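PDB 4G59: M152 protein from Murid herpesvirus 1, which is a membrane glycoprotein with an MHC class I-like fold that probably binds host RAE-1 ligands of the receptor NKG2D and so aids viral immune evasion. Local coordinates for residues I9-R14 with D179-N184; D20-F25 with N40-S45; C199-Q204 with L231-W236; V205-N210 with I252-G257. All coordinates share one frame; numbering follows the deposited sequence.

Contact 1: I9-R14 with D179-N184; sequences IFEDER and DNPRHN
R14 meets D179 in two different ways. The edge of its guanidinium faces the backbone: NH1 donates to D179 O at 2.8 Å, close to the guanidinium plane, and NH2 adds a weak bond to the same carbonyl. The D179 carboxylate lies over one guanidinium face, OD2 3.2 Å from R14 NH1 but well off its plane, where charge alone attracts it. The same carboxylate is hydrogen-bonded to T256 through OD2 and to W258 through OD1. P181 CD approaches R14 NH2 obliquely, to 3.3 Å. R182 runs extended from CG to NE (chi2 180°), which carries its own guanidinium across to E11 and I9. E11 sits at the edge, with NH1 of R182 3.3 Å from E11 OE2 and slightly farther from OE1; both bonds are weak, and the two planes are 49° apart. I9 lies over a face of R182, while its CG2 packs on P181 CB at 3.9 Å. A long ion pair, R14 NH2 to E11 OE1 at 3.9 Å, joins the two acids and two arginines into one network. D179, buried and so bonded beside the R14 charge, is probably ionised; the exposed E11-R182 pair is looser.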
loop_
_atom_site.group_PDB
_atom_site.type_symbol
_atom_site.label_atom_id
_atom_site.label_comp_id
_atom_site.label_asym_id
_atom_site.label_seq_id
_atom_site.Cartn_x
_atom_site.Cartn_y
_atom_site.Cartn_z
ATOM N N ILE B 9 16.862 23.274 -3.925
ATOM C CA ILE B 9 15.705 23.429 -3.061
ATOM C C ILE B 9 14.994 24.759 -3.303
ATOM O O ILE B 9 15.628 25.807 -3.298
ATOM C CB ILE B 9 16.111 23.262 -1.600
ATOM C CG1 ILE B 9 16.573 21.831 -1.394
ATOM C CG2 ILE B 9 14.943 23.585 -0.667
ATOM C CD1 ILE B 9 17.322 21.606 -0.108
ATOM N N PHE B 10 13.686 24.713 -3.523
ATOM C CA PHE B 10 12.928 25.921 -3.825
ATOM C C PHE B 10 11.911 26.188 -2.732
ATOM O O PHE B 10 11.053 25.357 -2.447
ATOM C CB PHE B 10 12.242 25.808 -5.194
ATOM C CG PHE B 10 13.201 25.548 -6.327
ATOM C CD1 PHE B 10 13.840 26.602 -6.977
ATOM C CD2 PHE B 10 13.492 24.253 -6.728
ATOM C CE1 PHE B 10 14.744 26.362 -8.018
ATOM C CE2 PHE B 10 14.385 24.012 -7.769
ATOM C CZ PHE B 10 15.009 25.072 -8.410
ATOM N N GLU B 11 12.038 27.336 -2.095
ATOM C CA GLU B 11 11.112 27.719 -1.056
ATOM C C GLU B 11 10.543 29.066 -1.413
ATOM O O GLU B 11 11.279 29.986 -1.713
ATOM C CB GLU B 11 11.833 27.795 0.287
ATOM C CG GLU B 11 12.671 26.579 0.583
ATOM C CD GLU B 11 13.741 26.833 1.610
ATOM O OE1 GLU B 11 13.614 26.340 2.744
ATOM O OE2 GLU B 11 14.728 27.505 1.271
ATOM N N ASP B 12 9.229 29.194 -1.373
ATOM C CA ASP B 12 8.633 30.488 -1.618
ATOM C C ASP B 12 8.125 30.989 -0.289
ATOM O O ASP B 12 8.798 31.756 0.386
ATOM C CB ASP B 12 7.482 30.385 -2.614
ATOM C CG ASP B 12 6.782 31.710 -2.834
ATOM O OD1 ASP B 12 7.420 32.760 -2.630
ATOM O OD2 ASP B 12 5.596 31.705 -3.213
ATOM N N GLU B 13 6.946 30.533 0.095
ATOM C CA GLU B 13 6.376 30.909 1.368
ATOM C C GLU B 13 5.988 29.640 2.096
ATOM O O GLU B 13 5.288 28.808 1.537
ATOM C CB GLU B 13 5.151 31.797 1.140
ATOM C CG GLU B 13 5.085 33.008 2.044
ATOM C CD GLU B 13 4.036 34.017 1.629
ATOM O OE1 GLU B 13 3.138 33.670 0.847
ATOM O OE2 GLU B 13 4.110 35.167 2.091
ATOM N N ARG B 14 6.421 29.479 3.338
ATOM C CA ARG B 14 6.007 28.301 4.099
ATOM C C ARG B 14 4.485 28.257 4.239
ATOM O O ARG B 14 3.862 29.264 4.597
ATOM C CB ARG B 14 6.678 28.249 5.480
ATOM C CG ARG B 14 8.063 27.603 5.489
ATOM C CD ARG B 14 8.031 26.121 5.075
ATOM N NE ARG B 14 9.373 25.627 4.758
ATOM C CZ ARG B 14 10.087 24.817 5.536
ATOM N NH1 ARG B 14 9.587 24.374 6.680
ATOM N NH2 ARG B 14 11.296 24.434 5.165
ATOM N N ASP B 179 10.175 20.307 9.935
ATOM C CA ASP B 179 10.227 20.187 8.485
ATOM C C ASP B 179 11.279 21.099 7.868
ATOM O O ASP B 179 11.109 22.313 7.766
ATOM C CB ASP B 179 8.846 20.461 7.873
ATOM C CG ASP B 179 8.899 20.699 6.381
ATOM O OD1 ASP B 179 9.630 19.982 5.668
ATOM O OD2 ASP B 179 8.188 21.610 5.928
ATOM N N ASN B 180 12.358 20.477 7.435
ATOM C CA ASN B 180 13.465 21.173 6.845
ATOM C C ASN B 180 14.009 20.329 5.707
ATOM O O ASN B 180 14.637 19.309 5.951
ATOM C CB ASN B 180 14.537 21.386 7.908
ATOM C CG ASN B 180 15.714 22.180 7.392
ATOM O OD1 ASN B 180 16.039 22.148 6.195
ATOM N ND2 ASN B 180 16.368 22.898 8.292
ATOM N N PRO B 181 13.812 20.787 4.461
ATOM C CA PRO B 181 14.217 20.041 3.260
ATOM C C PRO B 181 15.701 19.687 3.282
ATOM O O PRO B 181 16.096 18.726 2.620
ATOM C CB PRO B 181 13.984 21.038 2.111
ATOM C CG PRO B 181 13.227 22.188 2.685
ATOM C CD PRO B 181 13.444 22.183 4.167
ATOM N N ARG B 182 16.511 20.474 3.998
ATOM C CA ARG B 182 17.954 20.232 4.035
ATOM C C ARG B 182 18.313 19.128 5.015
ATOM O O ARG B 182 19.428 18.628 4.983
ATOM C CB ARG B 182 18.748 21.526 4.318
ATOM C CG ARG B 182 18.425 22.612 3.298
ATOM C CD ARG B 182 19.152 23.935 3.492
ATOM N NE ARG B 182 19.005 24.712 2.257
ATOM C CZ ARG B 182 17.900 25.365 1.917
ATOM N NH1 ARG B 182 16.838 25.367 2.728
ATOM N NH2 ARG B 182 17.859 26.021 0.767
ATOM N N HIS B 183 17.368 18.727 5.861
ATOM C CA HIS B 183 17.656 17.663 6.818
ATOM C C HIS B 183 17.381 16.280 6.235
ATOM O O HIS B 183 17.784 15.270 6.805
ATOM C CB HIS B 183 16.889 17.861 8.128
ATOM C CG HIS B 183 17.351 19.036 8.926
ATOM N ND1 HIS B 183 17.236 19.097 10.296
ATOM C CD2 HIS B 183 17.924 20.203 8.542
ATOM C CE1 HIS B 183 17.715 20.254 10.725
ATOM N NE2 HIS B 183 18.134 20.942 9.679
ATOM N N ASN B 184 16.697 16.237 5.096
ATOM C CA ASN B 184 16.350 14.975 4.482
ATOM C C ASN B 184 17.521 14.451 3.652
ATOM O O ASN B 184 18.411 15.217 3.279
ATOM C CB ASN B 184 15.116 15.177 3.606
ATOM C CG ASN B 184 13.900 15.719 4.389
ATOM O OD1 ASN B 184 13.764 15.498 5.591
ATOM N ND2 ASN B 184 13.001 16.410 3.670
#

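Contact 2: D20-F25 with N40-S45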
loop_
_atom_site.group_PDB
_atom_site.type_symbol
_atom_site.label_atom_id
_atom_site.label_comp_id
_atom_site.label_asym_id
_atom_site.label_seq_id
_atom_site.Cartn_x
_atom_site.Cartn_y
_atom_site.Cartn_z
ATOM N N ASP B 20 -7.627 24.335 10.405
ATOM C CA ASP B 20 -8.763 23.498 10.026
ATOM C C ASP B 20 -8.374 22.047 10.152
ATOM O O ASP B 20 -8.469 21.288 9.188
ATOM C CB ASP B 20 -9.247 23.821 8.610
ATOM C CG ASP B 20 -9.899 25.178 8.527
ATOM O OD1 ASP B 20 -9.679 25.988 9.452
ATOM O OD2 ASP B 20 -10.629 25.437 7.549
ATOM N N LEU B 21 -7.907 21.690 11.345
ATOM C CA LEU B 21 -7.311 20.389 11.579
ATOM C C LEU B 21 -8.357 19.313 11.328
ATOM O O LEU B 21 -9.518 19.438 11.741
ATOM C CB LEU B 21 -6.706 20.297 12.988
ATOM C CG LEU B 21 -5.852 19.060 13.300
ATOM C CD1 LEU B 21 -4.714 19.367 14.225
ATOM C CD2 LEU B 21 -6.695 17.965 13.921
ATOM N N THR B 22 -7.943 18.286 10.593
ATOM C CA THR B 22 -8.830 17.194 10.223
ATOM C C THR B 22 -8.072 15.874 10.307
ATOM O O THR B 22 -7.222 15.576 9.469
ATOM C CB THR B 22 -9.421 17.399 8.821
ATOM O OG1 THR B 22 -9.973 18.721 8.730
ATOM C CG2 THR B 22 -10.515 16.378 8.558
ATOM N N ALA B 23 -8.382 15.103 11.344
ATOM C CA ALA B 23 -7.739 13.809 11.589
ATOM C C ALA B 23 -8.511 12.687 10.924
ATOM O O ALA B 23 -9.730 12.597 11.089
ATOM C CB ALA B 23 -7.640 13.538 13.079
ATOM N N THR B 24 -7.806 11.825 10.192
ATOM C CA THR B 24 -8.436 10.654 9.587
ATOM C C THR B 24 -8.049 9.389 10.349
ATOM O O THR B 24 -6.856 9.047 10.410
ATOM C CB THR B 24 -8.043 10.512 8.113
ATOM O OG1 THR B 24 -8.582 11.613 7.381
ATOM C CG2 THR B 24 -8.624 9.240 7.523
ATOM N N PHE B 25 -9.042 8.698 10.931
ATOM C CA PHE B 25 -8.782 7.452 11.653
ATOM C C PHE B 25 -9.138 6.303 10.732
ATOM O O PHE B 25 -10.309 6.172 10.321
ATOM C CB PHE B 25 -9.623 7.366 12.922
ATOM C CG PHE B 25 -9.282 8.406 13.961
ATOM C CD1 PHE B 25 -8.487 8.084 15.046
ATOM C CD2 PHE B 25 -9.755 9.714 13.854
ATOM C CE1 PHE B 25 -8.164 9.029 16.001
ATOM C CE2 PHE B 25 -9.426 10.668 14.819
ATOM C CZ PHE B 25 -8.625 10.321 15.887
ATOM N N ASN B 40 -3.924 10.052 10.457
ATOM C CA ASN B 40 -3.160 11.065 9.747
ATOM C C ASN B 40 -3.921 12.381 9.718
ATOM O O ASN B 40 -5.115 12.422 10.028
ATOM C CB ASN B 40 -2.775 10.590 8.334
ATOM C CG ASN B 40 -3.982 10.414 7.424
ATOM O OD1 ASN B 40 -4.391 11.357 6.720
ATOM N ND2 ASN B 40 -4.559 9.197 7.414
ATOM N N LEU B 41 -3.222 13.456 9.381
ATOM C CA LEU B 41 -3.821 14.782 9.269
ATOM C C LEU B 41 -3.943 15.042 7.786
ATOM O O LEU B 41 -3.407 14.264 7.013
ATOM C CB LEU B 41 -2.929 15.820 9.957
ATOM C CG LEU B 41 -2.906 15.641 11.469
ATOM C CD1 LEU B 41 -2.022 16.685 12.137
ATOM C CD2 LEU B 41 -4.333 15.759 11.999
ATOM N N GLU B 42 -4.631 16.106 7.384
ATOM C CA GLU B 42 -4.990 16.279 5.981
ATOM C C GLU B 42 -3.794 16.376 5.015
ATOM O O GLU B 42 -3.862 15.874 3.894
ATOM C CB GLU B 42 -5.936 17.468 5.794
ATOM C CG GLU B 42 -6.593 17.509 4.423
ATOM C CD GLU B 42 -7.426 18.754 4.215
ATOM O OE1 GLU B 42 -7.575 19.541 5.174
ATOM O OE2 GLU B 42 -7.934 18.950 3.093
ATOM N N GLN B 43 -2.703 17.007 5.431
ATOM C CA GLN B 43 -1.539 17.069 4.553
ATOM C C GLN B 43 -0.351 16.224 5.078
ATOM O O GLN B 43 0.793 16.439 4.664
ATOM C CB GLN B 43 -1.135 18.529 4.286
ATOM C CG GLN B 43 -2.018 19.262 3.261
ATOM C CD GLN B 43 -3.139 20.106 3.886
ATOM O OE1 GLN B 43 -3.246 20.237 5.113
ATOM N NE2 GLN B 43 -3.978 20.686 3.031
ATOM N N SER B 44 -0.626 15.263 5.976
ATOM C CA SER B 44 0.434 14.402 6.538
ATOM C C SER B 44 0.324 12.958 6.040
ATOM O O SER B 44 -0.724 12.535 5.553
ATOM C CB SER B 44 0.425 14.427 8.080
ATOM O OG SER B 44 -0.444 13.458 8.641
ATOM N N SER B 45 1.413 12.205 6.151
ATOM C CA SER B 45 1.345 10.756 5.947
ATOM C C SER B 45 0.959 10.190 7.314
ATOM O O SER B 45 0.551 10.962 8.184
ATOM C CB SER B 45 2.697 10.235 5.487
ATOM O OG SER B 45 3.702 10.622 6.398
HETATM O O HOH W 1 -5.489 18.707 8.834
#
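L41 leans back onto L21 and A23, although its CB sets out away from strand 22-31. CG stands anti to the carbonyl carbon (chi1 -69°), and from there the two methyls diverge. Of the side-chain atoms CD2 alone meets this strand: it lies 3.8 Å from L21 CD2, 4.1 Å from A23 CB, and close to the carbonyl oxygen of T22, so the branch fills the angle between the L21 side chain and the strand backbone. Next to it, T24 and N40 form an antiparallel hydrogen-bonded pair; T24 N donates to N40 O at 2.8 Å and N40 N returns a bond to T24 O at 3.1 Å. Past this pair the chains separate, and a water takes over, accepting from T22 N at 3.0 Å and from E42 N at 3.1 Å. The departing chain makes a type I turn from L41 to S44, braced by a nearly straight bond from L41 N to S44 OG (2.9 Å, 169°). On the far side of strand 22-31 runs strand 95-103, bonded to A23 and F25. Helix 161-178 covers the leucines, with W168 and T169 on L21 and C172 on L41, which also packs on I47, while F25 packs against helix 68-89.

Contact 3: C199-Q204 with L231-W236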
loop_
_atom_site.group_PDB
_atom_site.type_symbol
_atom_site.label_atom_id
_atom_site.label_comp_id
_atom_site.label_asym_id
_atom_site.label_seq_id
_atom_site.Cartn_x
_atom_site.Cartn_y
_atom_site.Cartn_z
ATOM N N CYS B 199 14.561 7.275 -7.561
ATOM C CA CYS B 199 14.883 8.449 -6.734
ATOM C C CYS B 199 14.345 8.221 -5.332
ATOM O O CYS B 199 13.179 7.827 -5.168
ATOM C CB CYS B 199 14.254 9.713 -7.324
ATOM S SG CYS B 199 14.589 11.249 -6.391
ATOM N N THR B 200 15.172 8.486 -4.320
ATOM C CA THR B 200 14.755 8.243 -2.927
ATOM C C THR B 200 14.950 9.452 -2.009
ATOM O O THR B 200 16.013 10.091 -2.040
ATOM C CB THR B 200 15.518 7.055 -2.334
ATOM O OG1 THR B 200 15.374 5.925 -3.198
ATOM C CG2 THR B 200 14.966 6.680 -0.963
ATOM N N MET B 201 13.926 9.765 -1.215
ATOM C CA MET B 201 14.054 10.716 -0.116
ATOM C C MET B 201 13.762 10.040 1.235
ATOM O O MET B 201 12.650 9.532 1.464
ATOM C CB MET B 201 13.124 11.906 -0.279
ATOM C CG MET B 201 13.386 12.938 0.804
ATOM S SD MET B 201 12.425 14.442 0.586
ATOM C CE MET B 201 10.840 13.926 1.243
ATOM N N ARG B 202 14.763 10.013 2.115
ATOM C CA ARG B 202 14.575 9.532 3.487
ATOM C C ARG B 202 14.386 10.743 4.382
ATOM O O ARG B 202 15.102 11.743 4.254
ATOM C CB ARG B 202 15.779 8.726 3.962
ATOM C CG ARG B 202 15.903 7.359 3.283
ATOM C CD ARG B 202 17.256 6.703 3.582
ATOM N NE ARG B 202 17.312 5.357 3.023
ATOM C CZ ARG B 202 17.639 5.080 1.759
ATOM N NH1 ARG B 202 17.961 6.055 0.917
ATOM N NH2 ARG B 202 17.653 3.824 1.332
ATOM N N THR B 203 13.415 10.654 5.284
ATOM C CA THR B 203 13.053 11.789 6.115
ATOM C C THR B 203 12.391 11.302 7.394
ATOM O O THR B 203 11.944 10.150 7.462
ATOM C CB THR B 203 12.099 12.728 5.338
ATOM O OG1 THR B 203 11.913 13.957 6.056
ATOM C CG2 THR B 203 10.721 12.043 5.055
ATOM N N GLN B 204 12.329 12.170 8.402
ATOM C CA GLN B 204 11.685 11.837 9.679
ATOM C C GLN B 204 10.474 12.729 9.937
ATOM O O GLN B 204 10.015 12.884 11.076
ATOM C CB GLN B 204 12.682 12.005 10.816
ATOM C CG GLN B 204 13.872 11.033 10.768
ATOM C CD GLN B 204 14.877 11.293 11.893
ATOM O OE1 GLN B 204 14.588 12.027 12.842
ATOM N NE2 GLN B 204 16.058 10.696 11.786
ATOM N N LEU B 231 10.890 7.650 7.562
ATOM C CA LEU B 231 10.035 7.543 6.367
ATOM C C LEU B 231 10.878 7.512 5.118
ATOM O O LEU B 231 12.002 8.048 5.106
ATOM C CB LEU B 231 9.118 8.748 6.206
ATOM C CG LEU B 231 7.929 9.099 7.058
ATOM C CD1 LEU B 231 8.385 9.818 8.251
ATOM C CD2 LEU B 231 7.077 10.028 6.234
ATOM N N LYS B 232 10.304 6.954 4.053
ATOM C CA LYS B 232 10.975 6.877 2.765
ATOM C C LYS B 232 9.987 7.169 1.646
ATOM O O LYS B 232 8.937 6.530 1.562
ATOM C CB LYS B 232 11.581 5.483 2.583
ATOM C CG LYS B 232 12.116 5.173 1.200
ATOM C CD LYS B 232 13.494 4.523 1.293
ATOM C CE LYS B 232 13.473 3.049 1.682
ATOM N NZ LYS B 232 12.927 2.220 0.580
ATOM N N VAL B 233 10.330 8.136 0.794
ATOM C CA VAL B 233 9.566 8.436 -0.424
ATOM C C VAL B 233 10.430 7.935 -1.559
ATOM O O VAL B 233 11.619 8.235 -1.605
ATOM C CB VAL B 233 9.328 9.947 -0.604
ATOM C CG1 VAL B 233 8.551 10.224 -1.907
ATOM C CG2 VAL B 233 8.603 10.508 0.607
ATOM N N GLU B 234 9.856 7.155 -2.469
ATOM C CA GLU B 234 10.678 6.521 -3.488
ATOM C C GLU B 234 9.914 6.476 -4.785
ATOM O O GLU B 234 8.698 6.311 -4.769
ATOM C CB GLU B 234 11.075 5.108 -3.050
ATOM C CG GLU B 234 12.096 4.414 -3.966
ATOM C CD GLU B 234 12.910 3.356 -3.229
ATOM O OE1 GLU B 234 14.050 3.654 -2.794
ATOM O OE2 GLU B 234 12.407 2.228 -3.068
ATOM N N ALA B 235 10.615 6.633 -5.908
ATOM C CA ALA B 235 9.965 6.606 -7.232
ATOM C C ALA B 235 10.858 5.939 -8.250
ATOM O O ALA B 235 12.086 5.990 -8.125
ATOM C CB ALA B 235 9.586 8.022 -7.714
ATOM N N TRP B 236 10.245 5.351 -9.271
ATOM C CA TRP B 236 10.975 4.646 -10.311
ATOM C C TRP B 236 10.660 5.172 -11.706
ATOM O O TRP B 236 9.487 5.358 -12.065
ATOM C CB TRP B 236 10.634 3.163 -10.252
ATOM C CG TRP B 236 11.217 2.502 -9.053
ATOM C CD1 TRP B 236 10.627 2.341 -7.834
ATOM C CD2 TRP B 236 12.516 1.906 -8.957
ATOM N NE1 TRP B 236 11.483 1.675 -6.981
ATOM C CE2 TRP B 236 12.652 1.401 -7.645
ATOM C CE3 TRP B 236 13.580 1.759 -9.843
ATOM C CZ2 TRP B 236 13.823 0.754 -7.203
ATOM C CZ3 TRP B 236 14.741 1.109 -9.406
ATOM C CH2 TRP B 236 14.851 0.619 -8.102
#
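Strands 196-203 and 231-238 are the central antiparallel pair of a four-stranded sheet, consistent with one layer of an immunoglobulin-like domain such as the one below the platform of MHC class I molecules. The strand segments run at 171° to each other. C199-A235, M201-V233 and T203-L231 are hydrogen-bonded pairs, each with two backbone bonds; those between M201 and V233 are both 2.8 Å. Between them, T200-E234 and R202-K232 are non-hydrogen-bonded pairs. The face of C199, M201 and T203 is mainly apolar: M201 and V233 point the same way, with M201 CE 4.1 Å from V233 CG2, and T203 CG2 rests 3.8 Å from L231 CB. M201 and C199 reach I252 and F250 of strand 250-253, in the facing sheet. The other face is polar. T200 OG1 donates to the anti lone pair of E234 OE1 at 2.7 Å, while E234 OE2 is bonded to Y222 OH. K232, bent from chi2 onward, lays its CD 3.5 Å from T200 CG2 and over one face of the R202 guanidinium. That bend also turns NZ toward E234, a long ion pair of 3.7 Å to OE2. W236 stacks on an aromatic side chain of another protein chain. T200 and Y222, one on each oxygen, therefore probably orient the E234 carboxylate; its charge is probably offset in part by K232, with R202 more distant, although E234 also packs on an acidic side chain of that other protein.

Contact 4: V205-N210 with I252-G257. With NAG (2-acetamido-2-deoxy-beta-D-glucopyranose), chain F.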
loop_
_atom_site.group_PDB
_atom_site.type_symbol
_atom_site.label_atom_id
_atom_site.label_comp_id
_atom_site.label_asym_id
_atom_site.label_seq_id
_atom_site.Cartn_x
_atom_site.Cartn_y
_atom_site.Cartn_z
ATOM N N VAL B 205 9.977 13.328 8.863
ATOM C CA VAL B 205 8.912 14.307 8.935
ATOM C C VAL B 205 7.747 13.820 8.082
ATOM O O VAL B 205 7.813 13.859 6.855
ATOM C CB VAL B 205 9.404 15.657 8.430
ATOM C CG1 VAL B 205 8.254 16.671 8.356
ATOM C CG2 VAL B 205 10.505 16.160 9.341
ATOM N N PRO B 206 6.676 13.351 8.738
ATOM C CA PRO B 206 5.579 12.684 8.026
ATOM C C PRO B 206 4.644 13.618 7.263
ATOM O O PRO B 206 3.477 13.793 7.654
ATOM C CB PRO B 206 4.800 11.987 9.155
ATOM C CG PRO B 206 5.109 12.837 10.424
ATOM C CD PRO B 206 6.545 13.259 10.214
ATOM N N LEU B 207 5.108 14.169 6.153
ATOM C CA LEU B 207 4.215 14.976 5.316
ATOM C C LEU B 207 3.753 14.206 4.082
ATOM O O LEU B 207 4.395 13.228 3.662
ATOM C CB LEU B 207 4.886 16.294 4.913
ATOM C CG LEU B 207 5.115 17.269 6.063
ATOM C CD1 LEU B 207 6.159 18.330 5.717
ATOM C CD2 LEU B 207 3.762 17.910 6.455
ATOM N N ALA B 208 2.632 14.634 3.503
ATOM C CA ALA B 208 2.154 13.999 2.273
ATOM C C ALA B 208 2.935 14.495 1.067
ATOM O O ALA B 208 2.436 15.275 0.273
ATOM C CB ALA B 208 0.670 14.213 2.074
ATOM N N TYR B 209 4.168 14.032 0.932
ATOM C CA TYR B 209 5.013 14.469 -0.158
ATOM C C TYR B 209 4.512 13.937 -1.486
ATOM O O TYR B 209 3.888 12.876 -1.568
ATOM C CB TYR B 209 6.447 13.983 0.048
ATOM C CG TYR B 209 7.079 14.394 1.360
ATOM C CD1 TYR B 209 7.654 15.647 1.525
ATOM C CD2 TYR B 209 7.137 13.504 2.423
ATOM C CE1 TYR B 209 8.257 16.007 2.737
ATOM C CE2 TYR B 209 7.728 13.848 3.624
ATOM C CZ TYR B 209 8.274 15.092 3.780
ATOM O OH TYR B 209 8.853 15.402 4.991
ATOM N N ASN B 210 4.784 14.700 -2.536
ATOM C CA ASN B 210 4.462 14.276 -3.882
ATOM C C ASN B 210 5.736 14.233 -4.709
ATOM O O ASN B 210 6.461 15.223 -4.803
ATOM C CB ASN B 210 3.449 15.228 -4.519
ATOM C CG ASN B 210 3.070 14.818 -5.928
ATOM O OD1 ASN B 210 3.558 13.813 -6.447
ATOM N ND2 ASN B 210 2.196 15.595 -6.556
ATOM N N ILE B 252 10.180 16.721 -6.014
ATOM C CA ILE B 252 9.610 16.274 -4.757
ATOM C C ILE B 252 9.014 17.495 -4.103
ATOM O O ILE B 252 9.721 18.468 -3.845
ATOM C CB ILE B 252 10.694 15.708 -3.848
ATOM C CG1 ILE B 252 11.365 14.508 -4.509
ATOM C CG2 ILE B 252 10.099 15.267 -2.549
ATOM C CD1 ILE B 252 12.632 14.028 -3.786
ATOM N N SER B 253 7.717 17.472 -3.849
ATOM C CA SER B 253 7.065 18.650 -3.312
ATOM C C SER B 253 6.350 18.384 -1.989
ATOM O O SER B 253 5.790 17.314 -1.766
ATOM C CB SER B 253 6.099 19.217 -4.336
ATOM O OG SER B 253 4.948 18.420 -4.380
ATOM N N SER B 254 6.392 19.378 -1.110
ATOM C CA SER B 254 5.872 19.261 0.245
ATOM C C SER B 254 4.698 20.210 0.426
ATOM O O SER B 254 4.699 21.319 -0.112
ATOM C CB SER B 254 6.970 19.626 1.236
ATOM O OG SER B 254 6.424 19.865 2.518
ATOM N N PRO B 255 3.676 19.771 1.169
ATOM C CA PRO B 255 2.515 20.645 1.352
ATOM C C PRO B 255 2.908 21.922 2.092
ATOM O O PRO B 255 2.170 22.899 2.028
ATOM C CB PRO B 255 1.561 19.806 2.227
ATOM C CG PRO B 255 2.070 18.391 2.148
ATOM C CD PRO B 255 3.515 18.443 1.802
ATOM N N THR B 256 4.048 21.918 2.781
ATOM C CA THR B 256 4.486 23.124 3.480
ATOM C C THR B 256 5.076 24.174 2.543
ATOM O O THR B 256 5.434 25.268 2.986
ATOM C CB THR B 256 5.463 22.814 4.596
ATOM O OG1 THR B 256 6.638 22.222 4.034
ATOM C CG2 THR B 256 4.837 21.863 5.560
ATOM N N GLY B 257 5.180 23.854 1.257
ATOM C CA GLY B 257 5.439 24.892 0.271
ATOM C C GLY B 257 6.811 24.932 -0.362
ATOM O O GLY B 257 7.076 25.760 -1.229
HETATM C C1 NAG F . 0.915 15.367 -7.052
HETATM C C2 NAG F . 0.082 16.479 -6.428
HETATM C C3 NAG F . -1.351 16.363 -6.922
HETATM C C4 NAG F . -1.322 16.432 -8.438
HETATM C C5 NAG F . -0.451 15.292 -8.948
HETATM C C6 NAG F . -0.430 15.254 -10.470
HETATM C C7 NAG F . 0.681 17.346 -4.244
HETATM C C8 NAG F . 0.663 17.140 -2.758
HETATM N N2 NAG F . 0.124 16.390 -4.982
HETATM O O3 NAG F . -2.123 17.423 -6.409
HETATM O O4 NAG F . -2.628 16.301 -8.949
HETATM O O5 NAG F . 0.859 15.484 -8.461
HETATM O O6 NAG F . 0.416 14.212 -10.903
HETATM O O7 NAG F . 1.191 18.356 -4.728
#
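N210 and S253 exchange both of their backbone bonds: N210 N donates to S253 O at 2.9 Å and S253 N to N210 O at 2.7 Å, an antiparallel hydrogen-bonded pair. Their side chains share one face, S253 OG lying 3.5 Å from N210 CB. CG anti to the backbone N (chi1 -179°) extends the N210 amide outward to an N-acetylglucosamine, whose C1 is joined to ND2 by a 1.4 Å covalent bond and whose O7 stays near S253 OG. S253 O, besides its amide partner, receives a CA-H contact from Y209 and lies at the edge of the Y209 ring. At the far end of that ring the phenol donates to V205 O at 2.6 Å; the same carbonyl accepts from L207 N across the inverse gamma turn at P206, so two donors grip it. The backbones of P206 and A208 bond to S45 and Q43. S254 OG donates to T256 OG1 at 2.8 Å, starting a chain of hydrogen bonds that ends on D179 OD2. G257 N to S254 O closes a type I turn. Around these polar atoms the packing is apolar: the L207 and T256 side chains cross at about a right angle, CD1 3.8 Å from CG2, and L207 CB touches P255 CD at 4.0 Å. Helix 161-178 lies against the turn through I175, which meets P206 and L207; M201 and T203 of strand 196-203 pack on Y209, W258 of strand 258-264 joins them, and I252 bonds by its backbone to A260 in that same strand.

Contacts 2, 3 and 4 are largely buried, whereas contact 1 is only partly so: its salt bridges run from exposed E11 and R182 to buried D179. Contact 2 belongs to the large sheet of the MHC-like platform, contact 3 to one layer of the other domain; contacts 1 and 4 both reach the opposing layer, through strands 5-11 and 250-253. Regular strand pairing dominates contact 3, shrinks to a single bridge in contacts 2 and 4, and is absent from contact 1. Contacts 3 and 4 each touch all the others: T203 meets N184 of contact 1, L231 packs on S45 of contact 2 and V233 on Y209, while backbone bonds from 205-210 to 40-45 tie platform to lower domain.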